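Local coordinates for protein DMATS type aromatic prenyltransferase (Micromonospora olivasterospora, PDB 6ZRY) that probably attaches a dimethylallyl group to the indole ring of tryptophan, as an aromatic prenyltransferase with the ABBA-barrel fold, at residues A[62-67]-A[340-345]; A[146-151]-A[195-200]; A[243-248]-A[295-300]. One frame throughout, in Å; residues are numbered along the deposited sequence.

Contact 1 (A[62-67]-A[340-345]). With TRP (tryptophan), chain C.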
loop_
_atom_site.group_PDB
_atom_site.type_symbol
_atom_site.label_atom_id
_atom_site.label_comp_id
_atom_site.label_asym_id
_atom_site.label_seq_id
_atom_site.Cartn_x
_atom_site.Cartn_y
_atom_site.Cartn_z
ATOM N N GLU A 62 6.420 3.706 -4.139
ATOM C CA GLU A 62 5.151 4.428 -4.447
ATOM C C GLU A 62 4.873 5.369 -3.281
ATOM O O GLU A 62 5.030 4.950 -2.128
ATOM C CB GLU A 62 3.996 3.459 -4.637
ATOM C CG GLU A 62 2.691 4.154 -4.949
ATOM C CD GLU A 62 1.528 3.208 -5.183
ATOM O OE1 GLU A 62 1.266 2.848 -6.348
ATOM O OE2 GLU A 62 0.919 2.822 -4.183
ATOM N N PHE A 63 4.512 6.607 -3.564
ATOM C CA PHE A 63 4.178 7.623 -2.559
ATOM C C PHE A 63 2.681 7.574 -2.301
ATOM O O PHE A 63 1.954 7.118 -3.162
ATOM C CB PHE A 63 4.564 9.011 -3.058
ATOM C CG PHE A 63 6.029 9.177 -3.370
ATOM C CD1 PHE A 63 6.967 9.208 -2.348
ATOM C CD2 PHE A 63 6.467 9.267 -4.682
ATOM C CE1 PHE A 63 8.325 9.366 -2.625
ATOM C CE2 PHE A 63 7.818 9.423 -4.962
ATOM C CZ PHE A 63 8.747 9.468 -3.934
ATOM N N SER A 64 2.248 8.056 -1.151
ATOM C CA SER A 64 0.821 8.339 -0.899
ATOM C C SER A 64 0.682 9.449 0.104
ATOM O O SER A 64 1.630 9.667 0.921
ATOM C CB SER A 64 0.070 7.083 -0.456
ATOM O OG SER A 64 0.604 6.540 0.738
ATOM N N ILE A 65 -0.440 10.144 0.031
ATOM C CA ILE A 65 -0.813 11.195 0.979
ATOM C C ILE A 65 -2.217 10.872 1.504
ATOM O O ILE A 65 -3.103 10.622 0.712
ATOM C CB ILE A 65 -0.636 12.587 0.358
ATOM C CG1 ILE A 65 -1.038 13.678 1.340
ATOM C CG2 ILE A 65 -1.317 12.720 -0.980
ATOM C CD1 ILE A 65 -0.358 15.008 1.056
ATOM N N ALA A 66 -2.317 10.769 2.810
ATOM C CA ALA A 66 -3.543 10.446 3.554
ATOM C C ALA A 66 -4.072 11.723 4.177
ATOM O O ALA A 66 -3.369 12.310 4.993
ATOM C CB ALA A 66 -3.264 9.378 4.584
ATOM N N PHE A 67 -5.287 12.103 3.810
ATOM C CA PHE A 67 -6.018 13.238 4.406
ATOM C C PHE A 67 -6.881 12.704 5.533
ATOM O O PHE A 67 -7.648 11.787 5.290
ATOM C CB PHE A 67 -6.804 13.962 3.335
ATOM C CG PHE A 67 -5.940 14.424 2.204
ATOM C CD1 PHE A 67 -5.269 15.628 2.278
ATOM C CD2 PHE A 67 -5.832 13.669 1.047
ATOM C CE1 PHE A 67 -4.469 16.043 1.237
ATOM C CE2 PHE A 67 -5.052 14.106 -0.004
ATOM C CZ PHE A 67 -4.386 15.303 0.084
ATOM N N GLY A 340 -10.710 8.681 6.669
ATOM C CA GLY A 340 -10.240 9.672 5.678
ATOM C C GLY A 340 -9.977 9.077 4.293
ATOM O O GLY A 340 -10.390 7.953 4.034
ATOM N N VAL A 341 -9.295 9.831 3.434
ATOM C CA VAL A 341 -9.077 9.473 2.002
ATOM C C VAL A 341 -7.580 9.498 1.720
ATOM O O VAL A 341 -6.921 10.460 2.147
ATOM C CB VAL A 341 -9.842 10.432 1.083
ATOM C CG1 VAL A 341 -9.477 10.235 -0.382
ATOM C CG2 VAL A 341 -11.339 10.287 1.288
ATOM N N THR A 342 -7.070 8.491 1.030
ATOM C CA THR A 342 -5.632 8.391 0.676
ATOM C C THR A 342 -5.472 8.368 -0.839
ATOM O O THR A 342 -6.213 7.690 -1.510
ATOM C CB THR A 342 -4.956 7.190 1.340
ATOM O OG1 THR A 342 -5.199 7.280 2.745
ATOM C CG2 THR A 342 -3.471 7.146 1.074
ATOM N N VAL A 343 -4.509 9.120 -1.335
ATOM C CA VAL A 343 -4.211 9.234 -2.778
ATOM C C VAL A 343 -2.814 8.668 -2.970
ATOM O O VAL A 343 -1.917 9.056 -2.217
ATOM C CB VAL A 343 -4.320 10.702 -3.250
ATOM C CG1 VAL A 343 -4.164 10.807 -4.753
ATOM C CG2 VAL A 343 -5.642 11.326 -2.806
ATOM N N TYR A 344 -2.667 7.750 -3.909
ATOM C CA TYR A 344 -1.410 7.003 -4.146
ATOM C C TYR A 344 -0.821 7.597 -5.412
ATOM O O TYR A 344 -1.530 7.607 -6.458
ATOM C CB TYR A 344 -1.689 5.505 -4.177
ATOM C CG TYR A 344 -2.271 4.976 -2.901
ATOM C CD1 TYR A 344 -3.600 5.190 -2.605
ATOM C CD2 TYR A 344 -1.508 4.261 -1.987
ATOM C CE1 TYR A 344 -4.169 4.720 -1.438
ATOM C CE2 TYR A 344 -2.063 3.797 -0.796
ATOM C CZ TYR A 344 -3.405 4.007 -0.544
ATOM O OH TYR A 344 -4.007 3.590 0.606
ATOM N N LEU A 345 0.397 8.121 -5.313
ATOM C CA LEU A 345 1.064 8.872 -6.397
ATOM C C LEU A 345 2.323 8.133 -6.874
ATOM O O LEU A 345 3.201 7.801 -6.044
ATOM C CB LEU A 345 1.387 10.272 -5.872
ATOM C CG LEU A 345 0.181 11.118 -5.482
ATOM C CD1 LEU A 345 0.632 12.430 -4.832
ATOM C CD2 LEU A 345 -0.688 11.408 -6.689
HETATM N N TRP C . 1.340 -1.816 -7.792
HETATM C CA TRP C . 0.685 -2.989 -7.114
HETATM C C TRP C . -0.795 -3.039 -7.498
HETATM O O TRP C . -1.459 -4.059 -7.238
HETATM C CB TRP C . 0.878 -2.933 -5.586
HETATM C CG TRP C . 0.255 -1.750 -4.914
HETATM C CD1 TRP C . 0.788 -0.495 -4.787
HETATM C CD2 TRP C . -1.025 -1.709 -4.256
HETATM N NE1 TRP C . -0.078 0.319 -4.102
HETATM C CE2 TRP C . -1.192 -0.397 -3.753
HETATM C CE3 TRP C . -2.038 -2.652 -4.027
HETATM C CZ2 TRP C . -2.338 -0.003 -3.059
HETATM C CZ3 TRP C . -3.168 -2.260 -3.339
HETATM C CH2 TRP C . -3.310 -0.957 -2.857
HETATM O OXT TRP C . -1.338 -2.071 -8.076
#
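Glu62 is fully stretched, CG anti to the backbone N (chi1 180°), which carries the carboxylate past the ring of Tyr344 to the bound tryptophan; Tyr344 turns CG away from its own carbonyl carbon (chi1 -60°), bringing CD2 to 3.6 Å from Glu62 OE2. Both belong to the tryptophan-facing side of adjacent antiparallel strands, 62-67 and 341-345, in the curled sheet of the ABBA barrel. The strand pair illustrates how such a wall divides its side chains: Ser64, Ala66, Thr342 and Tyr344 inward, Phe63, Ile65, Phe67, Val341, Val343 and Leu345 toward the helical coat. Six backbone hydrogen bonds join the strands through the pairs Phe63-Leu345, Ile65-Val343 and Phe67-Val341, while Ser64-Tyr344 and Ala66-Thr342 are the non-hydrogen-bonded pairs. On the tryptophan side, Ser64 CB packs obliquely against the ring of Tyr344, 3.6 Å from CD2, and Thr342 OG1 lies 3.4 Å from Ala66 CB. The polar ends here find partners on other strands: Ser64 with Arg76, Thr342 with Arg333, Tyr344 with Ser331. On the apolar face Val343 CG2 meets the ring of Phe67 at its edge, in the ring plane, 4.0 Å from CE2, and Ile65 CG2 approaches Leu345 CD1 at 4.3 Å; helices 287-300 and 305-315 pack there. In the pocket, the tryptophan NE1 donates its hydrogen to Glu62 OE2 over 2.7 Å, with 151° at the hydrogen.

Contact 2 (A[146-151]-A[195-200])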
loop_
_atom_site.group_PDB
_atom_site.type_symbol
_atom_site.label_atom_id
_atom_site.label_comp_id
_atom_site.label_asym_id
_atom_site.label_seq_id
_atom_site.Cartn_x
_atom_site.Cartn_y
_atom_site.Cartn_z
ATOM N N LYS A 146 6.188 0.040 8.774
ATOM C CA LYS A 146 5.228 -1.083 8.627
ATOM C C LYS A 146 5.839 -2.097 7.692
ATOM O O LYS A 146 6.520 -1.699 6.739
ATOM C CB LYS A 146 3.879 -0.630 8.065
ATOM C CG LYS A 146 3.367 0.694 8.586
ATOM C CD LYS A 146 2.860 0.632 9.981
ATOM C CE LYS A 146 2.112 1.900 10.384
ATOM N NZ LYS A 146 0.963 1.591 11.266
ATOM N N VAL A 147 5.590 -3.363 7.973
ATOM C CA VAL A 147 6.110 -4.517 7.202
ATOM C C VAL A 147 4.931 -5.192 6.504
ATOM O O VAL A 147 3.943 -5.539 7.204
ATOM C CB VAL A 147 6.853 -5.480 8.131
ATOM C CG1 VAL A 147 7.410 -6.673 7.376
ATOM C CG2 VAL A 147 7.939 -4.742 8.892
ATOM N N TYR A 148 5.056 -5.377 5.202
ATOM C CA TYR A 148 4.061 -5.964 4.304
ATOM C C TYR A 148 4.582 -7.328 3.870
ATOM O O TYR A 148 5.518 -7.364 3.040
ATOM C CB TYR A 148 3.825 -5.019 3.125
ATOM C CG TYR A 148 2.891 -3.906 3.459
ATOM C CD1 TYR A 148 3.227 -2.918 4.384
ATOM C CD2 TYR A 148 1.622 -3.871 2.914
ATOM C CE1 TYR A 148 2.322 -1.910 4.725
ATOM C CE2 TYR A 148 0.719 -2.887 3.248
ATOM C CZ TYR A 148 1.060 -1.907 4.158
ATOM O OH TYR A 148 0.119 -0.953 4.456
ATOM N N LEU A 149 4.021 -8.407 4.414
ATOM C CA LEU A 149 4.451 -9.783 4.086
ATOM C C LEU A 149 3.506 -10.343 3.045
ATOM O O LEU A 149 2.292 -9.999 3.096
ATOM C CB LEU A 149 4.458 -10.641 5.345
ATOM C CG LEU A 149 5.356 -10.154 6.485
ATOM C CD1 LEU A 149 5.235 -11.076 7.685
ATOM C CD2 LEU A 149 6.807 -10.074 6.058
ATOM N N ASN A 150 4.025 -11.173 2.152
ATOM C CA ASN A 150 3.238 -11.844 1.080
ATOM C C ASN A 150 2.647 -13.123 1.663
ATOM O O ASN A 150 3.391 -14.049 1.951
ATOM C CB ASN A 150 4.087 -12.159 -0.158
ATOM C CG ASN A 150 3.279 -12.787 -1.276
ATOM O OD1 ASN A 150 2.052 -12.892 -1.187
ATOM N ND2 ASN A 150 3.954 -13.175 -2.350
ATOM N N PRO A 151 1.307 -13.212 1.868
ATOM C CA PRO A 151 0.675 -14.430 2.368
ATOM C C PRO A 151 0.857 -15.601 1.404
ATOM O O PRO A 151 0.711 -16.740 1.823
ATOM C CB PRO A 151 -0.810 -14.059 2.446
ATOM C CG PRO A 151 -0.795 -12.559 2.556
ATOM C CD PRO A 151 0.314 -12.163 1.615
ATOM N N LEU A 195 -5.371 -13.470 -0.840
ATOM C CA LEU A 195 -4.705 -12.856 0.346
ATOM C C LEU A 195 -3.396 -12.196 -0.116
ATOM O O LEU A 195 -2.407 -12.905 -0.441
ATOM C CB LEU A 195 -4.475 -13.945 1.400
ATOM C CG LEU A 195 -5.746 -14.649 1.883
ATOM C CD1 LEU A 195 -5.421 -15.994 2.517
ATOM C CD2 LEU A 195 -6.527 -13.785 2.837
ATOM N N THR A 196 -3.380 -10.879 -0.161
ATOM C CA THR A 196 -2.364 -10.121 -0.922
ATOM C C THR A 196 -1.292 -9.572 0.015
ATOM O O THR A 196 -0.121 -9.622 -0.353
ATOM C CB THR A 196 -3.020 -9.017 -1.751
ATOM O OG1 THR A 196 -3.946 -9.671 -2.623
ATOM C CG2 THR A 196 -1.992 -8.234 -2.540
ATOM N N PHE A 197 -1.673 -8.983 1.143
ATOM C CA PHE A 197 -0.702 -8.449 2.117
ATOM C C PHE A 197 -1.104 -8.832 3.530
ATOM O O PHE A 197 -2.280 -8.745 3.864
ATOM C CB PHE A 197 -0.600 -6.914 2.110
ATOM C CG PHE A 197 -0.193 -6.284 0.798
ATOM C CD1 PHE A 197 1.031 -6.571 0.223
ATOM C CD2 PHE A 197 -1.018 -5.366 0.177
ATOM C CE1 PHE A 197 1.426 -5.952 -0.955
ATOM C CE2 PHE A 197 -0.635 -4.750 -1.007
ATOM C CZ PHE A 197 0.590 -5.051 -1.577
ATOM N N PHE A 198 -0.107 -9.181 4.331
ATOM C CA PHE A 198 -0.208 -9.328 5.788
ATOM C C PHE A 198 0.672 -8.252 6.389
ATOM O O PHE A 198 1.896 -8.407 6.291
ATOM C CB PHE A 198 0.214 -10.753 6.156
ATOM C CG PHE A 198 0.086 -11.114 7.609
ATOM C CD1 PHE A 198 1.040 -10.704 8.542
ATOM C CD2 PHE A 198 -0.951 -11.933 8.041
ATOM C CE1 PHE A 198 0.921 -11.058 9.883
ATOM C CE2 PHE A 198 -1.069 -12.270 9.379
ATOM C CZ PHE A 198 -0.134 -11.837 10.294
ATOM N N ALA A 199 0.087 -7.184 6.907
ATOM C CA ALA A 199 0.800 -5.944 7.278
ATOM C C ALA A 199 0.770 -5.790 8.793
ATOM O O ALA A 199 -0.280 -5.942 9.364
ATOM C CB ALA A 199 0.200 -4.763 6.574
ATOM N N VAL A 200 1.937 -5.565 9.401
ATOM C CA VAL A 200 2.076 -5.302 10.861
ATOM C C VAL A 200 3.014 -4.122 11.080
ATOM O O VAL A 200 3.882 -3.848 10.201
ATOM C CB VAL A 200 2.590 -6.552 11.593
ATOM C CG1 VAL A 200 1.607 -7.717 11.484
ATOM C CG2 VAL A 200 3.958 -6.949 11.097
HETATM O O HOH W 1 0.520 -11.075 -2.614
#
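The pairing of Val147 with Val200 and Leu149 with Phe198 is an antiparallel strand contact in the barrel wall of the ABBA fold, built on four backbone hydrogen bonds. The bond from Val147 N to Val200 O is almost straight (2.8 Å, 177°). Between these pairs, Ala199 CB sits over the centre of the Tyr148 ring, 3.8 Å from its centroid. With CG anti to its carbonyl carbon (chi1 -59°), Phe197 presents its ring face to the edge of Tyr148, a T-shaped stack with planes at 80° and Tyr148 CD2 3.7 Å from Phe197 CG. Thr196 CG2 lies over the opposite face of Phe197, an aromatic that touches the bound tryptophan. Beyond Leu149 the direct pairing ends: one water donates to both Asn150 OD1 and Thr196 O, Asn150 ND2 is hydrogen-bonded to Phe129 O, and Pro151, which has no N-H, rests its CG 3.4 Å from Leu195 O, a buried carbonyl left without a hydrogen-bond partner. Thr196 and Phe197 form a classic beta bulge opposite Tyr213, whose hydroxyl is hydrogen-bonded to that of Tyr148. Strands 131-138 and 209-220 flank the pair within the sheet, while helix 159-170 packs on Pro151, Leu195 and Phe198.

Contact 3 (A[243-248]-A[295-300])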
loop_
_atom_site.group_PDB
_atom_site.type_symbol
_atom_site.label_atom_id
_atom_site.label_comp_id
_atom_site.label_asym_id
_atom_site.label_seq_id
_atom_site.Cartn_x
_atom_site.Cartn_y
_atom_site.Cartn_z
ATOM N N CYS A 243 -17.030 4.025 -4.590
ATOM C CA CYS A 243 -16.620 3.211 -5.761
ATOM C C CYS A 243 -17.213 3.802 -7.053
ATOM O O CYS A 243 -16.474 3.857 -8.068
ATOM C CB CYS A 243 -16.985 1.747 -5.568
ATOM S SG CYS A 243 -15.905 0.893 -4.396
ATOM N N VAL A 244 -18.483 4.250 -7.025
ATOM C CA VAL A 244 -19.170 4.878 -8.191
ATOM C C VAL A 244 -18.418 6.129 -8.633
ATOM O O VAL A 244 -18.213 6.276 -9.834
ATOM C CB VAL A 244 -20.633 5.211 -7.871
ATOM C CG1 VAL A 244 -21.243 6.170 -8.893
ATOM C CG2 VAL A 244 -21.447 3.951 -7.745
ATOM N N VAL A 245 -18.063 7.022 -7.707
ATOM C CA VAL A 245 -17.348 8.277 -8.044
ATOM C C VAL A 245 -15.958 7.905 -8.561
ATOM O O VAL A 245 -15.605 8.354 -9.668
ATOM C CB VAL A 245 -17.302 9.255 -6.858
ATOM C CG1 VAL A 245 -16.441 10.457 -7.142
ATOM C CG2 VAL A 245 -18.702 9.692 -6.448
ATOM N N ALA A 246 -15.189 7.086 -7.828
ATOM C CA ALA A 246 -13.783 6.764 -8.200
ATOM C C ALA A 246 -13.746 6.006 -9.545
ATOM O O ALA A 246 -12.862 6.308 -10.384
ATOM C CB ALA A 246 -13.105 5.978 -7.089
ATOM N N GLY A 247 -14.675 5.073 -9.758
ATOM C CA GLY A 247 -14.748 4.220 -10.964
ATOM C C GLY A 247 -15.496 4.859 -12.132
ATOM O O GLY A 247 -15.508 4.260 -13.209
ATOM N N GLY A 248 -16.098 6.019 -11.960
ATOM C CA GLY A 248 -16.814 6.712 -13.058
ATOM C C GLY A 248 -18.145 6.052 -13.445
ATOM O O GLY A 248 -18.641 6.350 -14.531
ATOM N N ALA A 295 -10.563 14.833 -6.345
ATOM C CA ALA A 295 -10.987 16.153 -5.832
ATOM C C ALA A 295 -12.468 16.135 -5.435
ATOM O O ALA A 295 -12.808 16.675 -4.344
ATOM C CB ALA A 295 -10.687 17.214 -6.853
ATOM N N ALA A 296 -13.331 15.533 -6.233
ATOM C CA ALA A 296 -14.780 15.425 -5.902
ATOM C C ALA A 296 -14.951 14.660 -4.589
ATOM O O ALA A 296 -15.815 15.039 -3.741
ATOM C CB ALA A 296 -15.531 14.780 -7.042
ATOM N N LEU A 297 -14.179 13.592 -4.399
ATOM C CA LEU A 297 -14.290 12.773 -3.184
ATOM C C LEU A 297 -13.792 13.588 -2.002
ATOM O O LEU A 297 -14.477 13.597 -0.987
ATOM C CB LEU A 297 -13.517 11.473 -3.365
ATOM C CG LEU A 297 -14.184 10.482 -4.314
ATOM C CD1 LEU A 297 -13.252 9.364 -4.701
ATOM C CD2 LEU A 297 -15.450 9.922 -3.710
ATOM N N LEU A 298 -12.641 14.248 -2.140
ATOM C CA LEU A 298 -12.094 15.084 -1.037
ATOM C C LEU A 298 -13.105 16.185 -0.657
ATOM O O LEU A 298 -13.316 16.415 0.569
ATOM C CB LEU A 298 -10.753 15.676 -1.447
ATOM C CG LEU A 298 -9.578 14.699 -1.526
ATOM C CD1 LEU A 298 -8.316 15.447 -1.888
ATOM C CD2 LEU A 298 -9.381 13.952 -0.237
ATOM N N VAL A 299 -13.712 16.843 -1.645
ATOM C CA VAL A 299 -14.698 17.934 -1.384
ATOM C C VAL A 299 -15.891 17.360 -0.616
ATOM O O VAL A 299 -16.315 18.002 0.365
ATOM C CB VAL A 299 -15.121 18.634 -2.678
ATOM C CG1 VAL A 299 -16.412 19.432 -2.508
ATOM C CG2 VAL A 299 -14.007 19.520 -3.192
ATOM N N ARG A 300 -16.419 16.222 -1.049
ATOM C CA ARG A 300 -17.578 15.553 -0.379
ATOM C C ARG A 300 -17.233 15.288 1.102
ATOM O O ARG A 300 -18.112 15.444 1.949
ATOM C CB ARG A 300 -17.988 14.290 -1.143
ATOM C CG ARG A 300 -19.214 13.570 -0.576
ATOM C CD ARG A 300 -19.639 12.350 -1.409
ATOM N NE ARG A 300 -19.933 12.707 -2.805
ATOM C CZ ARG A 300 -20.499 11.903 -3.732
ATOM N NH1 ARG A 300 -20.875 10.665 -3.422
ATOM N NH2 ARG A 300 -20.696 12.362 -4.968
#
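Val245 is the bump of this contact, and Leu297 meets it tip to tip: Val245 CG1 lies 3.6 Å from Leu297 CD2. The valine fits into a shallow hollow on helix 295-300. Leu297 forms one wall and Arg300 another, with Ala296 CB touching the rim more loosely at 4.4 Å from Val245 CG1. The two methyls divide the work, CG1 going to the leucine and CG2 to the guanidinium of Arg300, 3.6 Å from NH2. Arg300 reaches that far because its chain leaves the helix extended and then bends at chi3 (-58°), crossing the valine at a slant; Glu241 on the facing helix also touches it. Helices 243-247 and 295-300 belong to the outer helical layer of the ABBA barrel, running roughly antiparallel; the axes of these short segments approach to 10.1 Å. No hydrogen bond joins the segments themselves, though Arg293, on the leucine's helix, bonds Ala246 O. Leu297 also pushes CD1 toward the small Ala246 CB, at 4.1 Å, and touches Phe242. Cutting Leu297 back to an alanine removes both CD methyls, which would probably leave Ala246 CB without its contact across the interface and Val245 CG1 with little more than Ala296 CB, opening a gap between the helices. Just past the contact, helix 236-247 ends in a Schellman motif, with Gly248 at positive phi and a weak bond from Gly248 N to Val245 O.

After two N-terminal helices the chain enters strand 61-68, whose partner in segment 340-345 arrives only near the C-terminal end, so contact 1 closes a loop of 272 residues that holds most of the fold. Within that loop the other two lie in series. Contact 2 closes first, joining segments 146-151 and 195-200 across a helical excursion in another part of the same curled sheet; contact 3 follows, fastening the end of helix 236-247 to that of helix 287-300 outside it. Contacts 1 and 2 line one barrel without touching, their centres 18 Å apart. Contact 3 reaches contact 1 through Leu298, which packs on Val341 and Phe67 and ties the helical layer to the wall.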